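Local coordinates for aminotransferase class I and II (Streptococcus suis 89/1591, PDB 3OP7), which probably transfers amino groups between amino acids and keto acids, using pyridoxal phosphate bound covalently to a lysine, at residues Glu283-Leu288 with Val298-Pro303; Ser307-Lys312 with Leu348-Glu353. One frame throughout, in Å; residues are numbered along the deposited sequence.

Interaction 1 (Glu283-Leu288 with Val298-Pro303); sequences ENLAIL and VSYIRP
Leu285 and Leu288, one turn apart on helix 270-294, pack against Tyr300, Arg302 and Pro303 in a largely apolar contact between the helix and strand 298-300 with the loop that follows it. Strand 298-300 is an outermost strand of the small antiparallel sheet, and the helix that precedes it in the chain folds back over it. Both leucines have CG anti to the backbone N (chi1 -170° for Leu285), which sends their methyl groups across to the other segment. Leu285 divides its two branches. Its CD1 lies 3.3 Å from Tyr300 OH and also reaches Pro303, with CG of the proline ring 4.3 Å from Leu285 CD1. Its CD2 sits over one face of the Arg302 guanidinium, off toward the rim, 3.6 Å from Arg302 NH2. Leu288 CD2 meets the Tyr300 ring obliquely, 3.8 Å from CE2. The extended chain of Arg302 carries its guanidinium back toward the helix, and Arg302 CA lies over one face of the Tyr300 ring, toward its rim. Both polar ends are held by Asp289, next on the helix: Arg302 NE by a salt bridge, Tyr300 OH by a hydrogen bond. Dispersion is thus joined to a shared carboxylate, which probably tempers the arginine charge beside Leu285.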
ATOM      1  N   GLU A 283      11.883  -9.148  29.860  1.00 43.00           N
ATOM      2  CA  GLU A 283      12.698 -10.352  30.034  1.00 44.03           C
ATOM      3  C   GLU A 283      13.833 -10.463  29.006  1.00 42.40           C
ATOM      4  O   GLU A 283      14.956 -10.853  29.358  1.00 42.94           O
ATOM      5  CB  GLU A 283      11.801 -11.591  29.983  1.00 45.35           C
ATOM      6  CG  GLU A 283      10.882 -11.657  31.190  1.00 48.37           C
ATOM      7  CD  GLU A 283       9.931 -12.843  31.172  1.00 54.72           C
ATOM      8  OE1 GLU A 283      10.256 -13.878  30.531  1.00 59.68           O
ATOM      9  OE2 GLU A 283       8.857 -12.736  31.818  1.00 57.59           O
ATOM     10  N   ASN A 284      13.543 -10.139  27.737  1.00 39.85           N
ATOM     11  CA  ASN A 284      14.564 -10.217  26.694  1.00 39.15           C
ATOM     12  C   ASN A 284      15.550  -9.063  26.784  1.00 39.84           C
ATOM     13  O   ASN A 284      16.774  -9.259  26.624  1.00 42.10           O
ATOM     14  CB  ASN A 284      13.937 -10.318  25.312  1.00 37.29           C
ATOM     15  CG  ASN A 284      13.289 -11.629  25.092  1.00 36.15           C
ATOM     16  OD1 ASN A 284      12.997 -12.340  26.048  1.00 40.35           O
ATOM     17  ND2 ASN A 284      13.078 -11.998  23.823  1.00 37.95           N
ATOM     18  N   LEU A 285      15.067  -7.885  27.168  1.00 38.69           N
ATOM     19  CA  LEU A 285      15.979  -6.766  27.388  1.00 38.80           C
ATOM     20  C   LEU A 285      16.934  -7.069  28.543  1.00 41.28           C
ATOM     21  O   LEU A 285      18.126  -6.721  28.466  1.00 43.08           O
ATOM     22  CB  LEU A 285      15.232  -5.455  27.600  1.00 37.11           C
ATOM     23  CG  LEU A 285      16.062  -4.169  27.599  1.00 38.23           C
ATOM     24  CD1 LEU A 285      17.103  -4.113  26.478  1.00 34.32           C
ATOM     25  CD2 LEU A 285      15.150  -2.999  27.551  1.00 33.79           C
ATOM     26  N   ALA A 286      16.449  -7.704  29.616  1.00 43.29           N
ATOM     27  CA  ALA A 286      17.351  -8.051  30.742  1.00 44.85           C
ATOM     28  C   ALA A 286      18.461  -9.014  30.300  1.00 45.92           C
ATOM     29  O   ALA A 286      19.584  -8.927  30.756  1.00 46.11           O
ATOM     30  CB  ALA A 286      16.582  -8.625  31.950  1.00 46.05           C
ATOM     31  N   ILE A 287      18.133  -9.916  29.385  1.00 45.44           N
ATOM     32  CA  ILE A 287      19.101 -10.858  28.825  1.00 46.48           C
ATOM     33  C   ILE A 287      20.152 -10.113  27.987  1.00 45.63           C
ATOM     34  O   ILE A 287      21.374 -10.359  28.134  1.00 45.65           O
ATOM     35  CB  ILE A 287      18.377 -11.933  27.987  1.00 45.53           C
ATOM     36  CG1 ILE A 287      17.629 -12.893  28.911  1.00 48.12           C
ATOM     37  CG2 ILE A 287      19.345 -12.720  27.115  1.00 46.73           C
ATOM     38  CD1 ILE A 287      16.692 -13.801  28.153  1.00 47.14           C
ATOM     39  N   LEU A 288      19.676  -9.208  27.129  1.00 43.91           N
ATOM     40  CA  LEU A 288      20.537  -8.353  26.321  1.00 43.97           C
ATOM     41  C   LEU A 288      21.456  -7.490  27.187  1.00 44.77           C
ATOM     42  O   LEU A 288      22.672  -7.421  26.910  1.00 44.49           O
ATOM     43  CB  LEU A 288      19.705  -7.456  25.398  1.00 42.62           C
ATOM     44  CG  LEU A 288      20.475  -6.616  24.378  1.00 42.74           C
ATOM     45  CD1 LEU A 288      21.313  -7.518  23.453  1.00 43.14           C
ATOM     46  CD2 LEU A 288      19.466  -5.752  23.616  1.00 34.76           C
ATOM     47  N   VAL A 298      31.455  -5.028  23.096  1.00 50.95           N
ATOM     48  CA  VAL A 298      30.183  -4.409  22.699  1.00 49.42           C
ATOM     49  C   VAL A 298      29.668  -3.507  23.787  1.00 48.17           C
ATOM     50  O   VAL A 298      29.867  -3.768  24.959  1.00 49.11           O
ATOM     51  CB  VAL A 298      29.078  -5.443  22.355  1.00 49.15           C
ATOM     52  CG1 VAL A 298      29.641  -6.563  21.485  1.00 52.38           C
ATOM     53  CG2 VAL A 298      28.470  -6.033  23.624  1.00 52.06           C
ATOM     54  N   SER A 299      28.976  -2.451  23.388  1.00 44.75           N
ATOM     55  CA  SER A 299      28.410  -1.515  24.351  1.00 45.06           C
ATOM     56  C   SER A 299      27.249  -0.839  23.642  1.00 42.69           C
ATOM     57  O   SER A 299      27.160  -0.907  22.400  1.00 41.41           O
ATOM     58  CB  SER A 299      29.469  -0.501  24.851  1.00 47.16           C
ATOM     59  OG  SER A 299      29.771   0.446  23.832  1.00 48.82           O
ATOM     60  N   TYR A 300      26.335  -0.251  24.402  1.00 41.71           N
ATOM     61  CA  TYR A 300      25.238   0.498  23.750  1.00 40.44           C
ATOM     62  C   TYR A 300      24.562   1.525  24.657  1.00 40.67           C
ATOM     63  O   TYR A 300      24.843   1.568  25.876  1.00 41.30           O
ATOM     64  CB  TYR A 300      24.232  -0.475  23.132  1.00 39.84           C
ATOM     65  CG  TYR A 300      23.168  -1.122  24.005  1.00 39.40           C
ATOM     66  CD1 TYR A 300      23.304  -1.259  25.387  1.00 39.43           C
ATOM     67  CD2 TYR A 300      22.084  -1.721  23.420  1.00 37.11           C
ATOM     68  CE1 TYR A 300      22.318  -1.930  26.152  1.00 41.05           C
ATOM     69  CE2 TYR A 300      21.099  -2.372  24.176  1.00 38.22           C
ATOM     70  CZ  TYR A 300      21.217  -2.473  25.530  1.00 39.98           C
ATOM     71  OH  TYR A 300      20.250  -3.130  26.272  1.00 39.44           O
ATOM     72  N   ILE A 301      23.695   2.339  24.029  1.00 39.71           N
ATOM     73  CA  ILE A 301      22.733   3.177  24.757  1.00 39.11           C
ATOM     74  C   ILE A 301      21.432   2.396  24.791  1.00 37.52           C
ATOM     75  O   ILE A 301      20.759   2.242  23.746  1.00 36.59           O
ATOM     76  CB  ILE A 301      22.480   4.546  24.101  1.00 38.47           C
ATOM     77  CG1 ILE A 301      23.804   5.325  23.919  1.00 39.74           C
ATOM     78  CG2 ILE A 301      21.523   5.352  24.973  1.00 38.02           C
ATOM     79  CD1 ILE A 301      24.388   5.771  25.191  1.00 42.34           C
ATOM     80  N   ARG A 302      21.123   1.874  25.981  1.00 38.52           N
ATOM     81  CA  ARG A 302      19.933   1.036  26.181  1.00 38.38           C
ATOM     82  C   ARG A 302      18.679   1.714  25.643  1.00 36.62           C
ATOM     83  O   ARG A 302      18.385   2.838  26.038  1.00 36.54           O
ATOM     84  CB  ARG A 302      19.771   0.735  27.684  1.00 39.91           C
ATOM     85  CG  ARG A 302      18.663  -0.237  28.064  1.00 41.50           C
ATOM     86  CD  ARG A 302      18.529  -0.265  29.563  1.00 45.19           C
ATOM     87  NE  ARG A 302      17.634  -1.291  30.090  1.00 45.02           N
ATOM     88  CZ  ARG A 302      16.367  -1.113  30.477  1.00 48.07           C
ATOM     89  NH1 ARG A 302      15.754   0.049  30.347  1.00 47.46           N
ATOM     90  NH2 ARG A 302      15.688  -2.139  30.995  1.00 49.77           N
ATOM     91  N   PRO A 303      17.934   1.020  24.766  1.00 34.48           N
ATOM     92  CA  PRO A 303      16.703   1.571  24.170  1.00 33.53           C
ATOM     93  C   PRO A 303      15.645   1.822  25.240  1.00 33.76           C
ATOM     94  O   PRO A 303      15.717   1.263  26.325  1.00 33.72           O
ATOM     95  CB  PRO A 303      16.269   0.488  23.213  1.00 32.93           C
ATOM     96  CG  PRO A 303      16.810  -0.775  23.804  1.00 34.56           C
ATOM     97  CD  PRO A 303      18.139  -0.379  24.346  1.00 34.79           C
TER

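Interaction 2 (Ser307-Lys312 with Leu348-Glu353); sequences STSFVK and LGFACE
Strand 309-313 and the end of strand 345-348 run antiparallel here, in the small sheet of the C-terminal part of this fold type I aminotransferase chain. Ser309 and Leu348 join the two backbones. Leu348 N gives a nearly straight hydrogen bond to Ser309 O, 3.0 Å long with an N-H...O angle of 163°, although the donor stands above the carbonyl plane. The return bond from Ser309 N to Leu348 O is weak, at 3.2 Å. The same carbonyl oxygen takes a second bond from Ser309 OG, 2.9 Å from Leu348 O. That hydroxyl lies between the backbone N and the carbonyl carbon of its own residue (chi1 67°), where it can reach across to the neighbouring strand. Further along, Val311 CG2 rests 4.3 Å from Leu348 CB.

The loop after Leu348 leads to helix 354-368, with Glu353 at the N-cap position. Beyond Ser309 and Leu348 a water bridges the two backbones: it lies 3.0 Å from Ser307 O, placed to donate, and accepts from Ala351 N at 2.9 Å. Beside it, the methyl of Ala351 meets Ser307 CB at 3.7 Å. The Phe350 ring meets the Ser307-Thr308 backbone obliquely, its CE1 4.0 Å from Ser307 CA, and it also touches Leu285 and Leu288 of helix 270-294. The OG of Ser307 turns to another partner, Val27 O, and Thr308 OG1 bonds to Pro166 O.

All the touching residues are buried, and several of their polar groups find partners outside the two segments. A water adds a further link between the two backbones. Two donors from Ser309 grip Leu348 O, so the serine hydroxyl supplements a weak backbone bond.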
ATOM      1  N   SER A 307      11.530  -2.658  21.003  1.00 31.44           N
ATOM      2  CA  SER A 307      12.140  -3.853  20.385  1.00 32.06           C
ATOM      3  C   SER A 307      13.229  -3.588  19.322  1.00 33.11           C
ATOM      4  O   SER A 307      13.394  -4.409  18.392  1.00 35.12           O
ATOM      5  CB  SER A 307      10.995  -4.710  19.745  1.00 29.91           C
ATOM      6  OG  SER A 307      10.244  -4.027  18.726  1.00 29.89           O
ATOM      7  N   THR A 308      13.929  -2.440  19.379  1.00 32.23           N
ATOM      8  CA  THR A 308      15.090  -2.243  18.505  1.00 31.74           C
ATOM      9  C   THR A 308      16.242  -1.731  19.355  1.00 32.38           C
ATOM     10  O   THR A 308      16.046  -1.074  20.381  1.00 33.27           O
ATOM     11  CB  THR A 308      14.824  -1.337  17.288  1.00 31.32           C
ATOM     12  OG1 THR A 308      16.016  -1.235  16.459  1.00 28.83           O
ATOM     13  CG2 THR A 308      14.328   0.060  17.718  1.00 32.52           C
ATOM     14  N   SER A 309      17.452  -2.132  18.992  1.00 33.92           N
ATOM     15  CA  SER A 309      18.639  -1.617  19.654  1.00 33.68           C
ATOM     16  C   SER A 309      19.768  -1.470  18.646  1.00 34.23           C
ATOM     17  O   SER A 309      19.747  -2.051  17.551  1.00 33.15           O
ATOM     18  CB  SER A 309      19.116  -2.514  20.836  1.00 36.31           C
ATOM     19  OG  SER A 309      19.579  -3.771  20.371  1.00 35.50           O
ATOM     20  N   PHE A 310      20.768  -0.683  19.027  1.00 33.80           N
ATOM     21  CA  PHE A 310      21.846  -0.297  18.095  1.00 33.26           C
ATOM     22  C   PHE A 310      23.104  -0.427  18.916  1.00 34.90           C
ATOM     23  O   PHE A 310      23.385   0.411  19.768  1.00 36.11           O
ATOM     24  CB  PHE A 310      21.646   1.112  17.575  1.00 32.75           C
ATOM     25  CG  PHE A 310      22.269   1.395  16.219  1.00 30.68           C
ATOM     26  CD1 PHE A 310      22.141   0.521  15.165  1.00 31.00           C
ATOM     27  CD2 PHE A 310      22.977   2.571  16.016  1.00 31.51           C
ATOM     28  CE1 PHE A 310      22.678   0.822  13.902  1.00 32.64           C
ATOM     29  CE2 PHE A 310      23.540   2.866  14.792  1.00 33.06           C
ATOM     30  CZ  PHE A 310      23.364   2.000  13.717  1.00 33.41           C
ATOM     31  N   VAL A 311      23.848  -1.486  18.629  1.00 35.24           N
ATOM     32  CA  VAL A 311      24.917  -1.916  19.495  1.00 36.91           C
ATOM     33  C   VAL A 311      26.243  -1.547  18.842  1.00 37.94           C
ATOM     34  O   VAL A 311      26.446  -1.710  17.629  1.00 37.79           O
ATOM     35  CB  VAL A 311      24.804  -3.441  19.717  1.00 37.74           C
ATOM     36  CG1 VAL A 311      25.911  -3.967  20.543  1.00 39.07           C
ATOM     37  CG2 VAL A 311      23.463  -3.783  20.349  1.00 38.00           C
ATOM     38  N   LYS A 312      27.129  -0.985  19.649  1.00 39.42           N
ATOM     39  CA  LYS A 312      28.432  -0.541  19.174  1.00 41.43           C
ATOM     40  C   LYS A 312      29.445  -1.671  19.305  1.00 42.84           C
ATOM     41  O   LYS A 312      29.721  -2.112  20.417  1.00 42.99           O
ATOM     42  CB  LYS A 312      28.902   0.656  20.009  1.00 41.82           C
ATOM     43  CG  LYS A 312      30.079   1.394  19.414  1.00 46.22           C
ATOM     44  CD  LYS A 312      30.567   2.467  20.375  1.00 51.06           C
ATOM     45  CE  LYS A 312      31.461   3.508  19.703  1.00 53.48           C
ATOM     46  NZ  LYS A 312      31.545   4.730  20.569  1.00 53.01           N
ATOM     47  N   LEU A 348      20.149  -4.754  16.345  1.00 35.15           N
ATOM     48  CA  LEU A 348      19.827  -6.037  16.978  1.00 35.78           C
ATOM     49  C   LEU A 348      18.362  -6.019  17.486  1.00 34.51           C
ATOM     50  O   LEU A 348      18.015  -5.197  18.337  1.00 35.39           O
ATOM     51  CB  LEU A 348      20.789  -6.247  18.130  1.00 36.09           C
ATOM     52  CG  LEU A 348      20.827  -7.672  18.691  1.00 38.18           C
ATOM     53  CD1 LEU A 348      22.195  -7.889  19.340  1.00 36.22           C
ATOM     54  CD2 LEU A 348      19.678  -7.989  19.654  1.00 35.99           C
ATOM     55  N   GLY A 349      17.512  -6.889  16.959  1.00 33.19           N
ATOM     56  CA  GLY A 349      16.123  -6.962  17.382  1.00 32.83           C
ATOM     57  C   GLY A 349      15.997  -8.087  18.408  1.00 34.45           C
ATOM     58  O   GLY A 349      16.160  -9.260  18.072  1.00 35.20           O
ATOM     59  N   PHE A 350      15.691  -7.736  19.649  1.00 34.80           N
ATOM     60  CA  PHE A 350      15.787  -8.699  20.737  1.00 35.54           C
ATOM     61  C   PHE A 350      14.462  -9.279  21.248  1.00 36.09           C
ATOM     62  O   PHE A 350      14.492 -10.122  22.155  1.00 36.73           O
ATOM     63  CB  PHE A 350      16.539  -8.077  21.925  1.00 36.38           C
ATOM     64  CG  PHE A 350      15.840  -6.895  22.529  1.00 35.67           C
ATOM     65  CD1 PHE A 350      16.068  -5.604  22.048  1.00 35.50           C
ATOM     66  CD2 PHE A 350      14.914  -7.064  23.543  1.00 36.22           C
ATOM     67  CE1 PHE A 350      15.370  -4.493  22.592  1.00 35.58           C
ATOM     68  CE2 PHE A 350      14.233  -5.970  24.085  1.00 35.06           C
ATOM     69  CZ  PHE A 350      14.479  -4.681  23.622  1.00 34.45           C
ATOM     70  N   ALA A 351      13.323  -8.831  20.708  1.00 35.38           N
ATOM     71  CA  ALA A 351      12.009  -9.260  21.200  1.00 36.75           C
ATOM     72  C   ALA A 351      11.464 -10.419  20.370  1.00 36.77           C
ATOM     73  O   ALA A 351      10.242 -10.580  20.149  1.00 37.28           O
ATOM     74  CB  ALA A 351      11.042  -8.077  21.215  1.00 35.00           C
ATOM     75  N   CYS A 352      12.394 -11.231  19.892  1.00 39.67           N
ATOM     76  CA  CYS A 352      12.099 -12.498  19.248  1.00 40.45           C
ATOM     77  C   CYS A 352      11.997 -13.587  20.330  1.00 42.47           C
ATOM     78  O   CYS A 352      12.063 -13.283  21.535  1.00 42.56           O
ATOM     79  CB  CYS A 352      13.235 -12.837  18.269  1.00 41.40           C
ATOM     80  SG  CYS A 352      14.876 -12.975  19.048  1.00 44.09           S
ATOM     81  N   GLU A 353      11.849 -14.844  19.892  1.00 43.68           N
ATOM     82  CA  GLU A 353      11.812 -15.976  20.810  1.00 44.63           C
ATOM     83  C   GLU A 353      13.082 -15.951  21.650  1.00 45.97           C
ATOM     84  O   GLU A 353      14.212 -15.834  21.141  1.00 46.19           O
ATOM     85  CB  GLU A 353      11.645 -17.305  20.055  1.00 45.42           C
TER
HETATM   86  O   HOH W   1      12.965  -7.413  18.169  1.00 34.15           O

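How the interactions relate
Interaction 1 comes first in the sequence and interaction 2 follows it; their centres lie about 8 Å apart. Both reach the same antiparallel sheet. Strands 298-300 and 309-313 follow each other in sequence and are neighbours in it, joined by a probable backbone hydrogen bond from Lys312 N to Ser299 O. Helix 270-294 packs against this sheet and also binds the loop of interaction 2: Asn284 ND2 bonds to Phe350 O. Together the contacts fasten the long helix, the edge strand, its neighbour and the approach to helix 354-368 into one C-terminal unit.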